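Local coordinates for protein DMATS type aromatic prenyltransferase (Micromonospora olivasterospora, PDB 6ZRY) that binds tryptophan in an ABBA-type prenyltransferase barrel and probably attaches a dimethylallyl group to its indole ring, at residues V163-Y176 with F198-L212. Numbering follows the deposited sequence.
Sequences VSEALHRLGLGASY and FAVDLHDGPQARVKL
V163, A166, L167 and L170 of one helix pack on F198, V210 and L212 of two neighbouring barrel strands, an apolar helix-on-sheet contact in the outer layer of the fold. A199 and K211 form a hydrogen-bonded pair of the antiparallel strands, each N bonded to the other's O; the helix runs nearly antiparallel to strand 209-212 (161°), with axes 10.0 Å apart. F198 projects from the sheet with CG anti to its backbone N (chi1 -176°), and this carries the ring into the helix. One face of that ring lies on V210 CG1, while V163 CG1 and L170 CD1 reach its edge. L167 CD2 fits between the side chains of F198 and V210, 3.6 Å from both F198 CE2 and V210 CG2. Beyond the helix, G171 with positive phi closes a Schellman motif, and the chain turns so that L172 CD1 comes 3.6 Å from V210 CG2. A208 CB lies against the end of the helix, 3.2 Å from L170 O. At the other end L212 CD2 sits 3.6 Å from Y176 CE1, and V163 CG1 lies 3.5 Å above the plane of the Y176 ring, offset toward its rim; the Y176 hydroxyl bonds to P160 O. F120 and L119 of helix 117-120 continue the apolar layer past F198 and A166. Helices outside an antiparallel barrel, in alpha-beta-beta-alpha order, are characteristic of the ABBA prenyltransferase fold.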
loop_
_atom_site.group_PDB
_atom_site.type_symbol
_atom_site.label_atom_id
_atom_site.label_comp_id
_atom_site.label_asym_id
_atom_site.label_seq_id
_atom_site.Cartn_x
_atom_site.Cartn_y
_atom_site.Cartn_z
ATOM N N VAL A 163 -2.648 -10.814 15.380
ATOM C CA VAL A 163 -2.833 -9.339 15.450
ATOM C C VAL A 163 -3.165 -8.952 16.896
ATOM O O VAL A 163 -2.548 -7.983 17.407
ATOM C CB VAL A 163 -3.906 -8.844 14.457
ATOM C CG1 VAL A 163 -4.117 -7.347 14.580
ATOM C CG2 VAL A 163 -3.563 -9.228 13.016
ATOM N N SER A 164 -4.078 -9.672 17.554
ATOM C CA SER A 164 -4.468 -9.358 18.944
ATOM C C SER A 164 -3.225 -9.327 19.846
ATOM O O SER A 164 -3.049 -8.334 20.658
ATOM C CB SER A 164 -5.503 -10.331 19.480
ATOM O OG SER A 164 -5.695 -10.084 20.856
ATOM N N GLU A 165 -2.371 -10.337 19.729
ATOM C CA GLU A 165 -1.196 -10.486 20.622
ATOM C C GLU A 165 -0.145 -9.425 20.272
ATOM O O GLU A 165 0.445 -8.868 21.201
ATOM C CB GLU A 165 -0.635 -11.905 20.576
ATOM C CG GLU A 165 0.281 -12.208 21.745
ATOM C CD GLU A 165 -0.137 -11.604 23.082
ATOM O OE1 GLU A 165 0.635 -10.784 23.591
ATOM O OE2 GLU A 165 -1.252 -11.957 23.616
ATOM N N ALA A 166 0.073 -9.139 18.980
ATOM C CA ALA A 166 1.025 -8.084 18.560
ATOM C C ALA A 166 0.564 -6.715 19.078
ATOM O O ALA A 166 1.414 -5.966 19.600
ATOM C CB ALA A 166 1.197 -8.098 17.075
ATOM N N LEU A 167 -0.725 -6.370 18.947
ATOM C CA LEU A 167 -1.216 -5.055 19.414
ATOM C C LEU A 167 -1.132 -4.985 20.943
ATOM O O LEU A 167 -0.675 -3.965 21.437
ATOM C CB LEU A 167 -2.633 -4.818 18.918
ATOM C CG LEU A 167 -2.761 -4.613 17.423
ATOM C CD1 LEU A 167 -4.217 -4.407 17.058
ATOM C CD2 LEU A 167 -1.922 -3.439 16.969
ATOM N N HIS A 168 -1.485 -6.052 21.662
ATOM C CA HIS A 168 -1.356 -6.095 23.150
ATOM C C HIS A 168 0.092 -5.799 23.559
ATOM O O HIS A 168 0.317 -4.946 24.442
ATOM C CB HIS A 168 -1.831 -7.445 23.704
ATOM C CG HIS A 168 -1.639 -7.550 25.174
ATOM N ND1 HIS A 168 -2.107 -6.593 26.037
ATOM C CD2 HIS A 168 -0.994 -8.446 25.919
ATOM C CE1 HIS A 168 -1.754 -6.907 27.255
ATOM N NE2 HIS A 168 -1.077 -8.029 27.211
ATOM N N ARG A 169 1.057 -6.439 22.921
ATOM C CA ARG A 169 2.485 -6.219 23.244
ATOM C C ARG A 169 2.836 -4.752 23.062
ATOM O O ARG A 169 3.676 -4.267 23.786
ATOM C CB ARG A 169 3.411 -7.042 22.371
ATOM C CG ARG A 169 3.420 -8.510 22.730
ATOM C CD ARG A 169 4.828 -9.012 22.812
ATOM N NE ARG A 169 4.828 -10.457 22.843
ATOM C CZ ARG A 169 5.535 -11.231 22.047
ATOM N NH1 ARG A 169 6.358 -10.712 21.144
ATOM N NH2 ARG A 169 5.434 -12.543 22.179
ATOM N N LEU A 170 2.247 -4.083 22.086
ATOM C CA LEU A 170 2.643 -2.695 21.762
ATOM C C LEU A 170 1.937 -1.702 22.681
ATOM O O LEU A 170 2.278 -0.526 22.606
ATOM C CB LEU A 170 2.336 -2.441 20.293
ATOM C CG LEU A 170 3.253 -3.183 19.326
ATOM C CD1 LEU A 170 2.761 -3.008 17.894
ATOM C CD2 LEU A 170 4.692 -2.690 19.460
ATOM N N GLY A 171 0.987 -2.160 23.518
ATOM C CA GLY A 171 0.206 -1.289 24.405
ATOM C C GLY A 171 -0.996 -0.715 23.688
ATOM O O GLY A 171 -1.541 0.301 24.151
ATOM N N LEU A 172 -1.408 -1.364 22.616
ATOM C CA LEU A 172 -2.622 -1.080 21.851
ATOM C C LEU A 172 -3.600 -2.224 22.143
ATOM O O LEU A 172 -3.311 -3.042 23.079
ATOM C CB LEU A 172 -2.246 -0.967 20.362
ATOM C CG LEU A 172 -1.250 0.163 20.035
ATOM C CD1 LEU A 172 -0.764 0.098 18.591
ATOM C CD2 LEU A 172 -1.870 1.526 20.330
ATOM N N GLY A 173 -4.689 -2.309 21.429
ATOM C CA GLY A 173 -5.596 -3.452 21.557
ATOM C C GLY A 173 -7.045 -3.024 21.694
ATOM O O GLY A 173 -7.887 -3.746 21.175
ATOM N N ALA A 174 -7.329 -1.894 22.353
ATOM C CA ALA A 174 -8.719 -1.464 22.657
ATOM C C ALA A 174 -9.416 -1.049 21.356
ATOM O O ALA A 174 -10.572 -1.500 21.127
ATOM C CB ALA A 174 -8.742 -0.363 23.677
ATOM N N SER A 175 -8.755 -0.259 20.494
ATOM C CA SER A 175 -9.367 0.141 19.191
ATOM C C SER A 175 -9.560 -1.105 18.351
ATOM O O SER A 175 -10.631 -1.259 17.688
ATOM C CB SER A 175 -8.566 1.171 18.490
ATOM O OG SER A 175 -8.503 2.349 19.270
ATOM N N TYR A 176 -8.588 -2.006 18.401
ATOM C CA TYR A 176 -8.659 -3.268 17.649
ATOM C C TYR A 176 -9.848 -4.078 18.165
ATOM O O TYR A 176 -10.598 -4.653 17.348
ATOM C CB TYR A 176 -7.339 -4.041 17.746
ATOM C CG TYR A 176 -7.374 -5.367 17.037
ATOM C CD1 TYR A 176 -7.592 -5.450 15.668
ATOM C CD2 TYR A 176 -7.210 -6.553 17.738
ATOM C CE1 TYR A 176 -7.640 -6.674 15.015
ATOM C CE2 TYR A 176 -7.233 -7.780 17.096
ATOM C CZ TYR A 176 -7.454 -7.842 15.729
ATOM O OH TYR A 176 -7.469 -9.067 15.111
ATOM N N PHE A 198 -0.366 -5.565 8.483
ATOM C CA PHE A 198 -0.055 -4.973 9.789
ATOM C C PHE A 198 1.132 -4.057 9.572
ATOM O O PHE A 198 2.228 -4.595 9.369
ATOM C CB PHE A 198 0.211 -6.110 10.779
ATOM C CG PHE A 198 0.459 -5.689 12.201
ATOM C CD1 PHE A 198 1.701 -5.193 12.600
ATOM C CD2 PHE A 198 -0.526 -5.859 13.166
ATOM C CE1 PHE A 198 1.927 -4.822 13.923
ATOM C CE2 PHE A 198 -0.298 -5.476 14.477
ATOM C CZ PHE A 198 0.925 -4.963 14.853
ATOM N N ALA A 199 0.914 -2.752 9.535
ATOM C CA ALA A 199 1.904 -1.759 9.068
ATOM C C ALA A 199 2.350 -0.909 10.251
ATOM O O ALA A 199 1.505 -0.456 10.982
ATOM C CB ALA A 199 1.330 -0.930 7.957
ATOM N N VAL A 200 3.664 -0.783 10.443
ATOM C CA VAL A 200 4.272 0.080 11.495
ATOM C C VAL A 200 5.417 0.886 10.896
ATOM O O VAL A 200 6.019 0.443 9.875
ATOM C CB VAL A 200 4.760 -0.767 12.680
ATOM C CG1 VAL A 200 3.608 -1.495 13.370
ATOM C CG2 VAL A 200 5.834 -1.736 12.250
ATOM N N ASP A 201 5.729 2.025 11.499
ATOM C CA ASP A 201 6.972 2.759 11.153
ATOM C C ASP A 201 8.147 1.851 11.535
ATOM O O ASP A 201 8.051 1.122 12.581
ATOM C CB ASP A 201 7.062 4.102 11.882
ATOM C CG ASP A 201 5.931 5.078 11.586
ATOM O OD1 ASP A 201 5.395 5.045 10.484
ATOM O OD2 ASP A 201 5.617 5.863 12.463
ATOM N N LEU A 202 9.211 1.854 10.747
ATOM C CA LEU A 202 10.466 1.161 11.101
ATOM C C LEU A 202 10.997 1.790 12.394
ATOM O O LEU A 202 11.391 1.054 13.305
ATOM C CB LEU A 202 11.460 1.331 9.950
ATOM C CG LEU A 202 12.808 0.649 10.143
ATOM C CD1 LEU A 202 12.644 -0.844 10.351
ATOM C CD2 LEU A 202 13.717 0.914 8.969
ATOM N N HIS A 203 10.960 3.115 12.458
ATOM C CA HIS A 203 11.511 3.922 13.569
ATOM C C HIS A 203 10.482 3.994 14.702
ATOM O O HIS A 203 9.338 4.403 14.431
ATOM C CB HIS A 203 11.893 5.314 13.061
ATOM C CG HIS A 203 12.503 6.181 14.101
ATOM N ND1 HIS A 203 13.505 5.730 14.931
ATOM C CD2 HIS A 203 12.268 7.470 14.445
ATOM C CE1 HIS A 203 13.853 6.703 15.761
ATOM N NE2 HIS A 203 13.111 7.779 15.479
ATOM N N ASP A 204 10.876 3.634 15.917
ATOM C CA ASP A 204 10.069 3.908 17.139
ATOM C C ASP A 204 9.698 5.394 17.154
ATOM O O ASP A 204 10.601 6.218 17.206
ATOM C CB ASP A 204 10.834 3.587 18.424
ATOM C CG ASP A 204 11.237 2.138 18.565
ATOM O OD1 ASP A 204 10.579 1.278 17.944
ATOM O OD2 ASP A 204 12.205 1.879 19.310
ATOM N N GLY A 205 8.412 5.712 17.121
ATOM C CA GLY A 205 7.910 7.082 17.345
ATOM C C GLY A 205 7.707 7.350 18.840
ATOM O O GLY A 205 7.965 6.477 19.668
ATOM N N PRO A 206 7.220 8.551 19.221
ATOM C CA PRO A 206 6.937 8.862 20.621
ATOM C C PRO A 206 5.895 7.921 21.248
ATOM O O PRO A 206 5.953 7.706 22.414
ATOM C CB PRO A 206 6.399 10.308 20.584
ATOM C CG PRO A 206 5.938 10.508 19.138
ATOM C CD PRO A 206 6.889 9.667 18.316
ATOM N N GLN A 207 4.971 7.383 20.446
ATOM C CA GLN A 207 3.937 6.440 20.938
ATOM C C GLN A 207 3.740 5.308 19.918
ATOM O O GLN A 207 4.092 5.480 18.724
ATOM C CB GLN A 207 2.653 7.204 21.273
ATOM C CG GLN A 207 2.173 8.132 20.178
ATOM C CD GLN A 207 0.960 8.928 20.589
ATOM O OE1 GLN A 207 0.427 8.772 21.698
ATOM N NE2 GLN A 207 0.511 9.795 19.688
ATOM N N ALA A 208 3.263 4.168 20.383
ATOM C CA ALA A 208 2.962 3.007 19.535
ATOM C C ALA A 208 1.851 3.414 18.558
ATOM O O ALA A 208 0.881 4.120 18.978
ATOM C CB ALA A 208 2.573 1.824 20.395
ATOM N N ARG A 209 1.977 2.992 17.321
ATOM C CA ARG A 209 0.999 3.295 16.251
ATOM C C ARG A 209 1.058 2.164 15.228
ATOM O O ARG A 209 2.180 1.736 14.880
ATOM C CB ARG A 209 1.338 4.661 15.674
ATOM C CG ARG A 209 0.588 5.028 14.406
ATOM C CD ARG A 209 1.024 6.419 13.968
ATOM N NE ARG A 209 0.096 7.378 14.539
ATOM C CZ ARG A 209 -0.709 8.169 13.839
ATOM N NH1 ARG A 209 -1.533 8.991 14.472
ATOM N NH2 ARG A 209 -0.676 8.156 12.514
ATOM N N VAL A 210 -0.088 1.638 14.849
ATOM C CA VAL A 210 -0.214 0.540 13.853
ATOM C C VAL A 210 -1.310 0.915 12.862
ATOM O O VAL A 210 -2.362 1.464 13.280
ATOM C CB VAL A 210 -0.529 -0.795 14.527
ATOM C CG1 VAL A 210 -0.833 -1.893 13.510
ATOM C CG2 VAL A 210 0.571 -1.221 15.495
ATOM N N LYS A 211 -1.083 0.625 11.594
ATOM C CA LYS A 211 -2.119 0.730 10.574
ATOM C C LYS A 211 -2.496 -0.689 10.164
ATOM O O LYS A 211 -1.614 -1.409 9.687
ATOM C CB LYS A 211 -1.573 1.600 9.457
ATOM C CG LYS A 211 -2.589 2.289 8.615
ATOM C CD LYS A 211 -1.963 3.491 7.900
ATOM C CE LYS A 211 -2.517 3.738 6.525
ATOM N NZ LYS A 211 -1.903 4.948 5.909
ATOM N N LEU A 212 -3.738 -1.098 10.447
ATOM C CA LEU A 212 -4.251 -2.425 10.075
ATOM C C LEU A 212 -5.129 -2.291 8.845
ATOM O O LEU A 212 -6.058 -1.479 8.869
ATOM C CB LEU A 212 -5.029 -3.013 11.250
ATOM C CG LEU A 212 -5.525 -4.445 11.060
ATOM C CD1 LEU A 212 -4.380 -5.437 11.007
ATOM C CD2 LEU A 212 -6.498 -4.823 12.157
#